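Local coordinates for protein N-acetylglucosamine 2-epimerase (Xylella fastidiosa, PDB 3GT5) that probably catalyses epimerisation or another isomerisation of a sugar, as a member of the N-acylglucosamine 2-epimerase family, at residues Val272-Phe277 / Asp328-Gln333; Asp9-His14 / Glu385-Val390; Asp4-Asp9 / Gln333-Leu338. All blocks are in the same frame, centred on the assembly; numbering follows the deposited sequence.

Contact 1 (Val272-Phe277 / Asp328-Gln333)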
loop_
_atom_site.group_PDB
_atom_site.type_symbol
_atom_site.label_atom_id
_atom_site.label_comp_id
_atom_site.label_asym_id
_atom_site.label_seq_id
_atom_site.Cartn_x
_atom_site.Cartn_y
_atom_site.Cartn_z
ATOM N N VAL A 272 14.487 -10.344 10.748
ATOM C CA VAL A 272 13.085 -10.022 11.084
ATOM C C VAL A 272 12.175 -10.206 9.863
ATOM O O VAL A 272 11.105 -10.826 9.965
ATOM C CB VAL A 272 12.939 -8.634 11.719
ATOM C CG1 VAL A 272 11.469 -8.212 11.831
ATOM C CG2 VAL A 272 13.592 -8.578 13.091
ATOM N N ALA A 273 12.619 -9.698 8.704
ATOM C CA ALA A 273 11.904 -9.887 7.420
ATOM C C ALA A 273 11.630 -11.370 7.136
ATOM O O ALA A 273 10.512 -11.729 6.778
ATOM C CB ALA A 273 12.717 -9.280 6.245
ATOM N N ARG A 274 12.663 -12.202 7.288
ATOM C CA ARG A 274 12.524 -13.665 7.030
ATOM C C ARG A 274 11.514 -14.295 8.002
ATOM O O ARG A 274 10.677 -15.106 7.599
ATOM C CB ARG A 274 13.890 -14.371 7.121
ATOM C CG ARG A 274 14.871 -13.916 6.053
ATOM C CD ARG A 274 16.115 -14.784 6.013
ATOM N NE ARG A 274 15.749 -16.145 5.619
ATOM C CZ ARG A 274 16.593 -17.057 5.127
ATOM N NH1 ARG A 274 17.876 -16.764 4.966
ATOM N NH2 ARG A 274 16.132 -18.269 4.812
ATOM N N SER A 275 11.554 -13.895 9.270
ATOM C CA SER A 275 10.623 -14.444 10.282
ATOM C C SER A 275 9.170 -14.090 9.931
ATOM O O SER A 275 8.258 -14.927 10.060
ATOM C CB SER A 275 10.982 -13.988 11.719
ATOM O OG SER A 275 10.592 -12.619 11.997
ATOM N N LEU A 276 8.945 -12.847 9.490
ATOM C CA LEU A 276 7.597 -12.414 9.160
ATOM C C LEU A 276 7.058 -13.149 7.921
ATOM O O LEU A 276 5.897 -13.634 7.890
ATOM C CB LEU A 276 7.565 -10.905 8.886
ATOM C CG LEU A 276 7.815 -10.046 10.149
ATOM C CD1 LEU A 276 7.904 -8.530 9.825
ATOM C CD2 LEU A 276 6.732 -10.295 11.247
ATOM N N PHE A 277 7.899 -13.190 6.896
ATOM C CA PHE A 277 7.485 -13.775 5.619
ATOM C C PHE A 277 7.228 -15.302 5.798
ATOM O O PHE A 277 6.169 -15.797 5.387
ATOM C CB PHE A 277 8.524 -13.533 4.550
ATOM C CG PHE A 277 8.175 -14.153 3.209
ATOM C CD1 PHE A 277 7.630 -13.378 2.216
ATOM C CD2 PHE A 277 8.382 -15.498 2.958
ATOM C CE1 PHE A 277 7.280 -13.896 0.982
ATOM C CE2 PHE A 277 8.034 -16.038 1.704
ATOM C CZ PHE A 277 7.489 -15.230 0.727
ATOM N N ASP A 328 18.680 -17.456 -1.038
ATOM C CA ASP A 328 17.935 -18.680 -0.786
ATOM C C ASP A 328 16.912 -18.868 -1.914
ATOM O O ASP A 328 16.018 -18.051 -2.101
ATOM C CB ASP A 328 17.255 -18.611 0.581
ATOM C CG ASP A 328 16.762 -19.947 1.066
ATOM O OD1 ASP A 328 16.260 -20.762 0.261
ATOM O OD2 ASP A 328 16.871 -20.184 2.282
ATOM N N GLU A 329 17.056 -19.956 -2.666
ATOM C CA GLU A 329 16.254 -20.210 -3.858
ATOM C C GLU A 329 14.805 -20.550 -3.509
ATOM O O GLU A 329 13.917 -20.434 -4.367
ATOM C CB GLU A 329 16.899 -21.349 -4.684
ATOM C CG GLU A 329 16.208 -21.695 -6.019
ATOM C CD GLU A 329 16.262 -20.583 -7.064
ATOM O OE1 GLU A 329 15.487 -20.672 -8.052
ATOM O OE2 GLU A 329 17.085 -19.634 -6.920
ATOM N N ARG A 330 14.549 -20.955 -2.263
ATOM C CA ARG A 330 13.186 -21.226 -1.844
ATOM C C ARG A 330 12.344 -19.941 -1.971
ATOM O O ARG A 330 11.140 -20.019 -2.215
ATOM C CB ARG A 330 13.125 -21.795 -0.412
ATOM C CG ARG A 330 13.647 -23.273 -0.313
ATOM C CD ARG A 330 13.819 -23.797 1.138
ATOM N NE ARG A 330 14.652 -22.926 1.976
ATOM C CZ ARG A 330 14.778 -23.040 3.309
ATOM N NH1 ARG A 330 14.144 -24.000 3.992
ATOM N NH2 ARG A 330 15.560 -22.191 3.976
ATOM N N TYR A 331 12.977 -18.766 -1.811
ATOM C CA TYR A 331 12.256 -17.493 -2.006
ATOM C C TYR A 331 11.884 -17.240 -3.475
ATOM O O TYR A 331 10.830 -16.692 -3.750
ATOM C CB TYR A 331 12.992 -16.301 -1.394
ATOM C CG TYR A 331 13.019 -16.330 0.110
ATOM C CD1 TYR A 331 11.847 -16.358 0.853
ATOM C CD2 TYR A 331 14.243 -16.330 0.803
ATOM C CE1 TYR A 331 11.882 -16.404 2.239
ATOM C CE2 TYR A 331 14.284 -16.374 2.210
ATOM C CZ TYR A 331 13.109 -16.416 2.913
ATOM O OH TYR A 331 13.140 -16.461 4.293
ATOM N N TRP A 332 12.711 -17.653 -4.426
ATOM C CA TRP A 332 12.306 -17.557 -5.824
ATOM C C TRP A 332 11.197 -18.550 -6.164
ATOM O O TRP A 332 10.348 -18.247 -7.005
ATOM C CB TRP A 332 13.491 -17.729 -6.785
ATOM C CG TRP A 332 14.370 -16.495 -6.945
ATOM C CD1 TRP A 332 15.726 -16.421 -6.741
ATOM C CD2 TRP A 332 13.971 -15.203 -7.423
ATOM N NE1 TRP A 332 16.179 -15.166 -7.025
ATOM C CE2 TRP A 332 15.130 -14.396 -7.462
ATOM C CE3 TRP A 332 12.747 -14.646 -7.811
ATOM C CZ2 TRP A 332 15.091 -13.050 -7.813
ATOM C CZ3 TRP A 332 12.717 -13.311 -8.225
ATOM C CH2 TRP A 332 13.886 -12.529 -8.207
ATOM N N GLN A 333 11.219 -19.736 -5.543
ATOM C CA GLN A 333 10.120 -20.685 -5.691
ATOM C C GLN A 333 8.812 -20.078 -5.181
ATOM O O GLN A 333 7.756 -20.260 -5.809
ATOM C CB GLN A 333 10.446 -22.031 -5.046
ATOM C CG GLN A 333 11.497 -22.731 -5.884
ATOM C CD GLN A 333 12.266 -23.792 -5.166
ATOM O OE1 GLN A 333 12.002 -24.128 -4.004
ATOM N NE2 GLN A 333 13.264 -24.336 -5.863
HETATM O O HOH W 1 14.171 -18.769 6.376
#
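A bend at chi3 (64°) turns the guanidinium of Arg274 across the hydroxyl end of Tyr331, while Phe277, with CG opposite its backbone N (chi1 178°), sends its ring to the flank of the same tyrosine. Arg274 NE donates to Tyr331 OH at 2.9 Å. This bond is bent, and the hydroxyl lies well out of the guanidinium plane; ring atom CE2 of Tyr331 sits over one face of that group, toward its rim. The hydroxyl is also hydrogen-bonded to Asp278, so two residues of helix 269-284 hold the end of the tyrosine. A water adds a second link, accepting from Arg274 NH2 at 2.6 Å and donating to Tyr331 OH at 3.3 Å.

Both helices belong to the (alpha/alpha)6 barrel expected for this family, and here helix 269-284 meets the start of helix 329-346. Asp328 is the N-cap of the latter: its OD1 accepts from Arg330 N. Arg330 also spans both oxygens of this carboxylate, its NE reaching Asp328 OD1 at 3.2 Å and its NH2 the syn lone pair of OD2 at 2.9 Å, both bonds nearly straight. Arg274 NH2 joins this network through a weak salt bridge to Asp328 OD2 (3.3 Å), bringing the two arginines together around one acid. On the buried side, the edge of Tyr331 is directed at the face of Phe277 in an offset edge-to-face pair, with planes at 79° and Phe277 CD2 3.7 Å from Tyr331 CE1. Leu322 and Thr251 also pack on Phe277.

Contact 2 (Asp9-His14 / Glu385-Val390); sequences DFLRTH and EVLNVV
Asp9 O, on the helical turn that carries Leu11 to Leu387 and Val386, accepts two hydrogen bonds from Thr13. The hydroxyl OG1 of Thr13 reaches Asp9 O at 2.7 Å and the backbone N of Thr13 reaches it at 3.1 Å, the two donors approaching from opposite faces of the carbonyl plane. The threonine hydroxyl is thus held on its own helix. The groups that meet across the contact with residues 385-390 are hydrocarbon.

Leu11 carries most of it. With CG beside the backbone N (chi1 -60°) and the chain continuing extended, its CD1 reaches across to Val386 CG1 at 3.6 Å, the two side chains crossing at about a right angle. The CG1 branch of Val386 makes this touch because it stands opposite the backbone N (chi1 -177°). Leu387 meets Leu11 closer to the backbone: its CD2 lies 4.0 Å from Leu11 CB. The other methyl of Leu387, CD1, is 4.1 Å from Arg12 CG, so the leucine straddles two successive residues of the helix. Arg12 touches through its aliphatic chain, while its guanidinium is hydrogen-bonded through NH1 to Gln67. A looser touch comes from Val390, whose CG2 stands 4.3 Å from Leu11 CD1 after the chain has left its helix.

The contact brings the first helix, 8-22, against the last, 377-387, and the residues that follow it, consistent with closure of an (alpha/alpha)6 barrel by its two termini. Tyr335 of helix 329-346 packs against both Leu11 and Val386, Ala320 of helix 309-326 packs on Val386, and on another flank helix 51-68 brings Phe68 to Arg12 and Gln67 to Leu387.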
loop_
_atom_site.group_PDB
_atom_site.type_symbol
_atom_site.label_atom_id
_atom_site.label_comp_id
_atom_site.label_asym_id
_atom_site.label_seq_id
_atom_site.Cartn_x
_atom_site.Cartn_y
_atom_site.Cartn_z
ATOM N N ASP A 9 11.107 -8.043 -18.996
ATOM C CA ASP A 9 10.164 -8.089 -20.105
ATOM C C ASP A 9 8.748 -8.361 -19.578
ATOM O O ASP A 9 7.809 -7.657 -19.905
ATOM C CB ASP A 9 10.592 -9.226 -21.064
ATOM C CG ASP A 9 9.660 -9.399 -22.259
ATOM O OD1 ASP A 9 9.282 -8.378 -22.880
ATOM O OD2 ASP A 9 9.338 -10.574 -22.599
ATOM N N PHE A 10 8.617 -9.393 -18.762
ATOM C CA PHE A 10 7.339 -9.745 -18.205
ATOM C C PHE A 10 6.816 -8.581 -17.346
ATOM O O PHE A 10 5.658 -8.140 -17.495
ATOM C CB PHE A 10 7.399 -11.019 -17.364
ATOM C CG PHE A 10 6.137 -11.244 -16.626
ATOM C CD1 PHE A 10 5.022 -11.737 -17.311
ATOM C CD2 PHE A 10 6.015 -10.870 -15.290
ATOM C CE1 PHE A 10 3.811 -11.866 -16.693
ATOM C CE2 PHE A 10 4.805 -10.994 -14.675
ATOM C CZ PHE A 10 3.697 -11.477 -15.369
ATOM N N LEU A 11 7.647 -8.124 -16.417
ATOM C CA LEU A 11 7.199 -7.093 -15.456
ATOM C C LEU A 11 6.788 -5.782 -16.123
ATOM O O LEU A 11 5.745 -5.169 -15.793
ATOM C CB LEU A 11 8.262 -6.861 -14.361
ATOM C CG LEU A 11 8.570 -8.130 -13.536
ATOM C CD1 LEU A 11 9.919 -8.075 -12.812
ATOM C CD2 LEU A 11 7.447 -8.402 -12.548
ATOM N N ARG A 12 7.591 -5.325 -17.093
ATOM C CA ARG A 12 7.278 -4.099 -17.807
ATOM C C ARG A 12 6.001 -4.217 -18.634
ATOM O O ARG A 12 5.179 -3.308 -18.643
ATOM C CB ARG A 12 8.458 -3.657 -18.706
ATOM C CG ARG A 12 9.646 -3.092 -17.881
ATOM C CD ARG A 12 10.903 -2.690 -18.757
ATOM N NE ARG A 12 10.489 -2.169 -20.069
ATOM C CZ ARG A 12 10.439 -0.887 -20.469
ATOM N NH1 ARG A 12 10.819 0.134 -19.691
ATOM N NH2 ARG A 12 10.002 -0.622 -21.710
ATOM N N THR A 13 5.839 -5.370 -19.286
ATOM C CA THR A 13 4.666 -5.614 -20.096
ATOM C C THR A 13 3.453 -5.649 -19.191
ATOM O O THR A 13 2.428 -5.113 -19.543
ATOM C CB THR A 13 4.776 -6.920 -20.930
ATOM O OG1 THR A 13 5.964 -6.857 -21.739
ATOM C CG2 THR A 13 3.553 -7.109 -21.868
ATOM N N HIS A 14 3.573 -6.293 -18.038
ATOM C CA HIS A 14 2.447 -6.383 -17.124
ATOM C C HIS A 14 2.021 -5.020 -16.608
ATOM O O HIS A 14 0.815 -4.723 -16.549
ATOM C CB HIS A 14 2.713 -7.352 -15.978
ATOM C CG HIS A 14 1.550 -7.483 -15.055
ATOM N ND1 HIS A 14 0.299 -7.880 -15.497
ATOM C CD2 HIS A 14 1.402 -7.151 -13.750
ATOM C CE1 HIS A 14 -0.551 -7.845 -14.478
ATOM N NE2 HIS A 14 0.100 -7.420 -13.400
ATOM N N GLU A 385 8.869 -2.577 -7.846
ATOM C CA GLU A 385 9.827 -2.980 -6.835
ATOM C C GLU A 385 10.699 -4.153 -7.328
ATOM O O GLU A 385 11.894 -4.129 -7.126
ATOM C CB GLU A 385 9.168 -3.360 -5.492
ATOM C CG GLU A 385 10.194 -3.453 -4.327
ATOM C CD GLU A 385 11.063 -2.192 -4.223
ATOM O OE1 GLU A 385 10.497 -1.049 -4.129
ATOM O OE2 GLU A 385 12.319 -2.353 -4.300
ATOM N N VAL A 386 10.106 -5.148 -7.982
ATOM C CA VAL A 386 10.898 -6.279 -8.475
ATOM C C VAL A 386 11.869 -5.795 -9.535
ATOM O O VAL A 386 13.002 -6.308 -9.596
ATOM C CB VAL A 386 10.058 -7.428 -8.998
ATOM C CG1 VAL A 386 10.969 -8.619 -9.442
ATOM C CG2 VAL A 386 9.057 -7.875 -7.909
ATOM N N LEU A 387 11.474 -4.779 -10.306
ATOM C CA LEU A 387 12.374 -4.193 -11.304
ATOM C C LEU A 387 13.650 -3.585 -10.683
ATOM O O LEU A 387 14.658 -3.472 -11.373
ATOM C CB LEU A 387 11.691 -3.146 -12.180
ATOM C CG LEU A 387 10.766 -3.808 -13.230
ATOM C CD1 LEU A 387 9.795 -2.807 -13.835
ATOM C CD2 LEU A 387 11.574 -4.648 -14.309
ATOM N N ASN A 388 13.611 -3.220 -9.410
ATOM C CA ASN A 388 14.820 -2.771 -8.710
ATOM C C ASN A 388 15.873 -3.847 -8.435
ATOM O O ASN A 388 17.004 -3.504 -8.082
ATOM C CB ASN A 388 14.452 -2.115 -7.371
ATOM C CG ASN A 388 13.804 -0.766 -7.523
ATOM O OD1 ASN A 388 14.018 -0.072 -8.515
ATOM N ND2 ASN A 388 12.987 -0.380 -6.531
ATOM N N VAL A 389 15.540 -5.130 -8.559
ATOM C CA VAL A 389 16.495 -6.190 -8.257
ATOM C C VAL A 389 16.751 -7.123 -9.426
ATOM O O VAL A 389 17.435 -8.105 -9.254
ATOM C CB VAL A 389 16.077 -7.047 -7.012
ATOM C CG1 VAL A 389 15.938 -6.163 -5.767
ATOM C CG2 VAL A 389 14.767 -7.838 -7.274
ATOM N N VAL A 390 16.187 -6.863 -10.598
ATOM C CA VAL A 390 16.473 -7.688 -11.772
ATOM C C VAL A 390 17.085 -6.821 -12.878
ATOM O O VAL A 390 17.070 -5.586 -12.799
ATOM C CB VAL A 390 15.217 -8.465 -12.283
ATOM C CG1 VAL A 390 14.656 -9.312 -11.165
ATOM C CG2 VAL A 390 14.193 -7.532 -12.871
#

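Contact 3 (Asp4-Asp9 / Gln333-Leu338)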
loop_
_atom_site.group_PDB
_atom_site.type_symbol
_atom_site.label_atom_id
_atom_site.label_comp_id
_atom_site.label_asym_id
_atom_site.label_seq_id
_atom_site.Cartn_x
_atom_site.Cartn_y
_atom_site.Cartn_z
ATOM N N ASP A 4 8.450 -16.313 -18.173
ATOM C CA ASP A 4 9.474 -16.002 -17.173
ATOM C C ASP A 4 8.991 -14.815 -16.318
ATOM O O ASP A 4 9.219 -13.657 -16.672
ATOM C CB ASP A 4 10.857 -15.695 -17.775
ATOM C CG ASP A 4 11.935 -15.470 -16.684
ATOM O OD1 ASP A 4 11.615 -15.607 -15.481
ATOM O OD2 ASP A 4 13.100 -15.129 -17.015
ATOM N N PHE A 5 8.363 -15.141 -15.188
ATOM C CA PHE A 5 7.835 -14.104 -14.266
ATOM C C PHE A 5 8.912 -13.240 -13.616
ATOM O O PHE A 5 8.603 -12.148 -13.129
ATOM C CB PHE A 5 6.995 -14.756 -13.162
ATOM C CG PHE A 5 5.749 -15.406 -13.642
ATOM C CD1 PHE A 5 4.706 -14.646 -14.188
ATOM C CD2 PHE A 5 5.572 -16.771 -13.515
ATOM C CE1 PHE A 5 3.520 -15.256 -14.616
ATOM C CE2 PHE A 5 4.382 -17.372 -13.936
ATOM C CZ PHE A 5 3.374 -16.626 -14.460
ATOM N N ARG A 6 10.160 -13.693 -13.645
ATOM C CA ARG A 6 11.271 -12.929 -13.075
ATOM C C ARG A 6 11.918 -11.987 -14.070
ATOM O O ARG A 6 12.827 -11.236 -13.699
ATOM C CB ARG A 6 12.358 -13.860 -12.545
ATOM C CG ARG A 6 11.906 -15.068 -11.723
ATOM C CD ARG A 6 13.091 -15.866 -11.160
ATOM N NE ARG A 6 12.651 -17.191 -10.683
ATOM C CZ ARG A 6 13.484 -18.127 -10.239
ATOM N NH1 ARG A 6 14.786 -17.890 -10.184
ATOM N NH2 ARG A 6 13.006 -19.307 -9.844
ATOM N N SER A 7 11.505 -12.016 -15.342
ATOM C CA SER A 7 12.141 -11.126 -16.331
ATOM C C SER A 7 11.576 -9.713 -16.335
ATOM O O SER A 7 10.399 -9.515 -16.124
ATOM C CB SER A 7 12.037 -11.691 -17.736
ATOM O OG SER A 7 10.683 -11.839 -18.113
ATOM N N ALA A 8 12.429 -8.723 -16.583
ATOM C CA ALA A 8 11.988 -7.364 -16.811
ATOM C C ALA A 8 10.962 -7.226 -17.950
ATOM O O ALA A 8 10.052 -6.401 -17.868
ATOM C CB ALA A 8 13.201 -6.441 -17.065
ATOM N N ASP A 9 11.107 -8.043 -18.996
ATOM C CA ASP A 9 10.164 -8.089 -20.105
ATOM C C ASP A 9 8.748 -8.361 -19.578
ATOM O O ASP A 9 7.809 -7.657 -19.905
ATOM C CB ASP A 9 10.592 -9.226 -21.064
ATOM C CG ASP A 9 9.660 -9.399 -22.259
ATOM O OD1 ASP A 9 9.282 -8.378 -22.880
ATOM O OD2 ASP A 9 9.338 -10.574 -22.599
ATOM N N GLN A 333 11.219 -19.736 -5.543
ATOM C CA GLN A 333 10.120 -20.685 -5.691
ATOM C C GLN A 333 8.812 -20.078 -5.181
ATOM O O GLN A 333 7.756 -20.260 -5.809
ATOM C CB GLN A 333 10.446 -22.031 -5.046
ATOM C CG GLN A 333 11.497 -22.731 -5.884
ATOM C CD GLN A 333 12.266 -23.792 -5.166
ATOM O OE1 GLN A 333 12.002 -24.128 -4.004
ATOM N NE2 GLN A 333 13.264 -24.336 -5.863
ATOM N N TRP A 334 8.876 -19.334 -4.078
ATOM C CA TRP A 334 7.657 -18.638 -3.602
ATOM C C TRP A 334 7.173 -17.606 -4.608
ATOM O O TRP A 334 5.999 -17.525 -4.916
ATOM C CB TRP A 334 7.859 -17.994 -2.234
ATOM C CG TRP A 334 7.532 -18.956 -1.129
ATOM C CD1 TRP A 334 8.401 -19.539 -0.267
ATOM C CD2 TRP A 334 6.230 -19.434 -0.774
ATOM N NE1 TRP A 334 7.729 -20.361 0.594
ATOM C CE2 TRP A 334 6.392 -20.297 0.327
ATOM C CE3 TRP A 334 4.943 -19.187 -1.255
ATOM C CZ2 TRP A 334 5.317 -20.945 0.930
ATOM C CZ3 TRP A 334 3.883 -19.824 -0.666
ATOM C CH2 TRP A 334 4.081 -20.703 0.424
ATOM N N TYR A 335 8.102 -16.802 -5.090
ATOM C CA TYR A 335 7.822 -15.829 -6.149
ATOM C C TYR A 335 7.083 -16.455 -7.326
ATOM O O TYR A 335 6.070 -15.934 -7.774
ATOM C CB TYR A 335 9.135 -15.227 -6.633
ATOM C CG TYR A 335 9.012 -14.170 -7.693
ATOM C CD1 TYR A 335 8.707 -12.865 -7.363
ATOM C CD2 TYR A 335 9.208 -14.470 -9.035
ATOM C CE1 TYR A 335 8.574 -11.866 -8.329
ATOM C CE2 TYR A 335 9.069 -13.482 -10.003
ATOM C CZ TYR A 335 8.762 -12.188 -9.663
ATOM O OH TYR A 335 8.628 -11.222 -10.657
ATOM N N ASP A 336 7.602 -17.582 -7.798
ATOM C CA ASP A 336 7.051 -18.259 -8.969
ATOM C C ASP A 336 5.661 -18.801 -8.699
ATOM O O ASP A 336 4.792 -18.684 -9.531
ATOM C CB ASP A 336 7.947 -19.432 -9.419
ATOM C CG ASP A 336 9.279 -18.996 -10.046
ATOM O OD1 ASP A 336 9.532 -17.813 -10.390
ATOM O OD2 ASP A 336 10.114 -19.910 -10.223
ATOM N N ARG A 337 5.428 -19.383 -7.535
ATOM C CA ARG A 337 4.091 -19.929 -7.265
ATOM C C ARG A 337 3.035 -18.853 -7.025
ATOM O O ARG A 337 1.851 -19.020 -7.388
ATOM C CB ARG A 337 4.114 -21.030 -6.171
ATOM C CG ARG A 337 4.235 -20.624 -4.732
ATOM C CD ARG A 337 4.095 -21.896 -3.793
ATOM N NE ARG A 337 5.137 -22.917 -4.021
ATOM C CZ ARG A 337 6.362 -22.979 -3.457
ATOM N NH1 ARG A 337 6.796 -22.094 -2.570
ATOM N NH2 ARG A 337 7.183 -23.973 -3.782
ATOM N N LEU A 338 3.458 -17.738 -6.422
ATOM C CA LEU A 338 2.561 -16.606 -6.224
ATOM C C LEU A 338 2.154 -16.049 -7.580
ATOM O O LEU A 338 0.982 -15.782 -7.818
ATOM C CB LEU A 338 3.227 -15.519 -5.340
ATOM C CG LEU A 338 3.212 -15.899 -3.847
ATOM C CD1 LEU A 338 4.256 -15.083 -3.082
ATOM C CD2 LEU A 338 1.861 -15.696 -3.212
HETATM O O HOH W 2 9.070 -17.597 -13.356
#
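Arg6 and Asp336 form a two-bond salt bridge: Arg6 NE donates to Asp336 OD1 at 3.2 Å and Arg6 NH2 to Asp336 OD2 at 3.0 Å. Both bonds are almost straight and lie near the guanidinium plane, with the carboxylate turned 30° from it, so each oxygen is met on its syn side but somewhat off its own plane. The arginine belongs to a type I beta turn from Asp4 to Ser7 that precedes helix 8-22. Within it, Asp4 OD1 accepts from Arg6 N in an Asx turn, and Ser7 is the N-cap of the helix, its OG donating to Asp4 O and capping Phe10 N.

A second short bond fixes this turn to helix 329-346 of the (alpha/alpha)6 barrel. Tyr335 OH donates to Phe5 O at 2.6 Å, approaching from above the carbonyl plane, while the carbonyl oxygen lies near the edge of the tyrosine ring. With CG set opposite the backbone N (chi1 -178°), Tyr335 extends from its helix toward the turn. Asp336 OD1 has a further link: a water donates to it at 3.0 Å and accepts from Phe5 N at 3.1 Å, so both the N and the O of Phe5 are tied to the helix.

Hydrocarbon contacts lie beside these bonds. Phe5 CB is 4.0 Å from Tyr335 CE2, and the Phe5 ring is stacked on Trp339, one turn farther along the helix. The extended chain of Arg6 runs past the tyrosine on its way to Asp336, its CG resting 3.7 Å from Tyr335 CE2.

The three contacts form a chain along one part of the barrel. Contacts 1 and 3 use successive portions of helix 329-346 and share Gln333, their centres about 14 Å apart; they touch where Arg6 packs on Trp332 and makes a long, weak ion pair with Glu329. Contacts 2 and 3 share Asp9 and helix 8-22, with centres about 9 Å apart, and where they meet the Phe10 ring lies edge-to-face with the Phe5 ring and Leu387 packs on Ala8. Contacts 1 and 2 do not touch, their centres being about 19 Å apart. Each centre lies about 18 to 21 Å from that of the chain. Residues 4-14 therefore join helix 329-346 to the C-terminal residues 385-390.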